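Local coordinates for protein Pre-mRNA-processing-splicing factor 8 (Cryptococcus gattii serotype B, PDB 6MWY) that carries an intein that probably excises itself from the splicing-factor precursor and joins the flanking segments by protein splicing, at residues I139-D142 and D143-L147. Sequence-based numbering, arbitrary orientation.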
ATOM      1  N   ILE A 139      -2.633  -2.071 -10.159  1.00 65.26           N
ATOM      2  CA  ILE A 139      -2.752  -3.509 -10.399  1.00 63.66           C
ATOM      3  C   ILE A 139      -2.918  -4.217  -9.060  1.00 71.52           C
ATOM      4  O   ILE A 139      -2.290  -3.842  -8.067  1.00 74.75           O
ATOM      5  CB  ILE A 139      -1.536  -4.053 -11.186  1.00 69.87           C
ATOM      6  CG1 ILE A 139      -1.679  -5.551 -11.465  1.00 58.62           C
ATOM      7  CG2 ILE A 139      -0.234  -3.743 -10.455  1.00 57.46           C
ATOM      8  CD1 ILE A 139      -0.645  -6.095 -12.423  1.00 64.29           C
ATOM      9  N   THR A 140      -3.772  -5.237  -9.026  1.00 66.85           N
ATOM     10  CA  THR A 140      -4.003  -5.939  -7.772  1.00 62.43           C
ATOM     11  C   THR A 140      -2.813  -6.842  -7.444  1.00 67.13           C
ATOM     12  O   THR A 140      -1.967  -7.134  -8.293  1.00 65.91           O
ATOM     13  CB  THR A 140      -5.299  -6.751  -7.831  1.00 62.32           C
ATOM     14  OG1 THR A 140      -5.791  -6.965  -6.504  1.00 78.32           O
ATOM     15  CG2 THR A 140      -5.063  -8.097  -8.495  1.00 68.14           C
ATOM     16  N   VAL A 141      -2.745  -7.274  -6.182  1.00 64.94           N
ATOM     17  CA  VAL A 141      -1.594  -8.059  -5.740  1.00 54.24           C
ATOM     18  C   VAL A 141      -1.593  -9.428  -6.411  1.00 58.49           C
ATOM     19  O   VAL A 141      -0.534  -9.961  -6.759  1.00 66.04           O
ATOM     20  CB  VAL A 141      -1.565  -8.160  -4.202  1.00 63.82           C
ATOM     21  CG1 VAL A 141      -0.618  -9.262  -3.748  1.00 55.43           C
ATOM     22  CG2 VAL A 141      -1.134  -6.831  -3.602  1.00 58.98           C
ATOM     23  N   ASP A 142      -2.778 -10.006  -6.634  1.00 55.13           N
ATOM     24  CA  ASP A 142      -2.865 -11.309  -7.292  1.00 72.67           C
ATOM     25  C   ASP A 142      -2.311 -11.256  -8.713  1.00 74.07           C
ATOM     26  O   ASP A 142      -1.467 -12.078  -9.099  1.00 74.80           O
ATOM     27  CB  ASP A 142      -4.317 -11.787  -7.311  1.00 66.06           C
ATOM     28  CG  ASP A 142      -4.629 -12.752  -6.188  1.00 81.62           C
ATOM     29  OD1 ASP A 142      -3.739 -13.549  -5.823  1.00 82.02           O
ATOM     30  OD2 ASP A 142      -5.766 -12.716  -5.673  1.00 73.76           O
ATOM     31  N   ASP A 143      -2.799 -10.306  -9.513  1.00 79.21           N
ATOM     32  CA  ASP A 143      -2.342 -10.185 -10.893  1.00 68.11           C
ATOM     33  C   ASP A 143      -0.839  -9.954 -10.955  1.00 63.43           C
ATOM     34  O   ASP A 143      -0.144 -10.573 -11.768  1.00 78.42           O
ATOM     35  CB  ASP A 143      -3.095  -9.054 -11.595  1.00 62.20           C
ATOM     36  CG  ASP A 143      -4.586  -9.320 -11.702  1.00 77.85           C
ATOM     37  OD1 ASP A 143      -5.009 -10.460 -11.419  1.00 75.01           O
ATOM     38  OD2 ASP A 143      -5.336  -8.388 -12.063  1.00 77.42           O
ATOM     39  N   PHE A 144      -0.320  -9.078 -10.091  1.00 65.02           N
ATOM     40  CA  PHE A 144       1.119  -8.831 -10.068  1.00 75.71           C
ATOM     41  C   PHE A 144       1.886 -10.085  -9.669  1.00 73.88           C
ATOM     42  O   PHE A 144       2.990 -10.331 -10.169  1.00 77.75           O
ATOM     43  CB  PHE A 144       1.439  -7.683  -9.112  1.00 60.34           C
ATOM     44  CG  PHE A 144       2.872  -7.243  -9.159  1.00 61.64           C
ATOM     45  CD1 PHE A 144       3.818  -7.819  -8.324  1.00 58.99           C
ATOM     46  CD2 PHE A 144       3.275  -6.259 -10.045  1.00 60.02           C
ATOM     47  CE1 PHE A 144       5.137  -7.417  -8.371  1.00 58.43           C
ATOM     48  CE2 PHE A 144       4.594  -5.852 -10.096  1.00 55.73           C
ATOM     49  CZ  PHE A 144       5.527  -6.433  -9.258  1.00 62.63           C
ATOM     50  N   VAL A 145       1.323 -10.881  -8.757  1.00 67.94           N
ATOM     51  CA  VAL A 145       1.945 -12.145  -8.377  1.00 65.69           C
ATOM     52  C   VAL A 145       2.053 -13.066  -9.582  1.00 68.91           C
ATOM     53  O   VAL A 145       3.098 -13.685  -9.817  1.00 73.95           O
ATOM     54  CB  VAL A 145       1.152 -12.804  -7.232  1.00 53.20           C
ATOM     55  CG1 VAL A 145       1.386 -14.308  -7.214  1.00 55.23           C
ATOM     56  CG2 VAL A 145       1.545 -12.199  -5.896  1.00 65.99           C
ATOM     57  N   ARG A 146       0.983 -13.161 -10.372  1.00 75.43           N
ATOM     58  CA  ARG A 146       0.976 -14.060 -11.519  1.00 82.06           C
ATOM     59  C   ARG A 146       1.788 -13.545 -12.703  1.00 83.37           C
ATOM     60  O   ARG A 146       2.037 -14.314 -13.638  1.00 95.73           O
ATOM     61  CB  ARG A 146      -0.459 -14.320 -11.965  1.00 78.95           C
ATOM     62  CG  ARG A 146      -1.251 -15.160 -10.997  1.00 64.87           C
ATOM     63  CD  ARG A 146      -2.520 -15.617 -11.661  1.00 76.53           C
ATOM     64  NE  ARG A 146      -3.344 -14.481 -12.052  1.00 78.66           N
ATOM     65  CZ  ARG A 146      -4.283 -13.955 -11.275  1.00 87.57           C
ATOM     66  NH1 ARG A 146      -4.508 -14.474 -10.076  1.00 92.62           N
ATOM     67  NH2 ARG A 146      -4.995 -12.918 -11.692  1.00 85.62           N
ATOM     68  N   LEU A 147       2.193 -12.277 -12.690  1.00 85.89           N
ATOM     69  CA  LEU A 147       3.015 -11.734 -13.759  1.00 74.36           C
ATOM     70  C   LEU A 147       4.365 -12.449 -13.809  1.00 71.94           C
ATOM     71  O   LEU A 147       4.906 -12.844 -12.770  1.00 87.12           O
ATOM     72  CB  LEU A 147       3.231 -10.238 -13.544  1.00 76.39           C
ATOM     73  CG  LEU A 147       2.391  -9.243 -14.351  1.00 84.85           C
ATOM     74  CD1 LEU A 147       1.000  -9.786 -14.640  1.00 87.65           C
ATOM     75  CD2 LEU A 147       2.311  -7.910 -13.617  1.00 74.63           C
TER
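Ile-139 and Leu-147 meet end to end through their terminal methyls, CD1 of Ile-139 3.7 Å from CD2 of Leu-147, where strand 135-140 runs straight into the short helix 141-146. With CG1 of Ile-139 anti to its backbone N (chi1 -179°) and the chain extended beyond it, the side chain runs along the first turn, Ile-139 CG1 passing CB of Asp-143 at 3.8 Å and CD1 lying 4.2 Å from CB of Phe-144. At the N-cap position, Thr-140 lays its methyl CG2 across Asp-143, 3.5 Å from the carboxylate carbon CG, while OG1 is hydrogen-bonded to His-107 O. Asp-143 OD1 forms a salt bridge with Arg-146 NH2. The arginine chain bends at chi3 (-61°), folding its guanidinium back so that Asp-142 O lies over the centre of one face. Asp-142 O also accepts a hydrogen bond from Arg-146 N (3.0 Å), one of three successive i-to-i+4 helix bonds, whereas Asp-142 OD2 is hydrogen-bonded to His-105 ND1. This strand-to-helix junction lies at the edge of the six-stranded antiparallel sheet of the Hint (intein) fold: Val-141, Phe-144 and Val-145 pack on Ile-183 of strand 176-185, Phe-144 meets Tyr-155 edge-to-face, and Ile-139 is backbone-hydrogen-bonded to Leu-109 of strand 108-113.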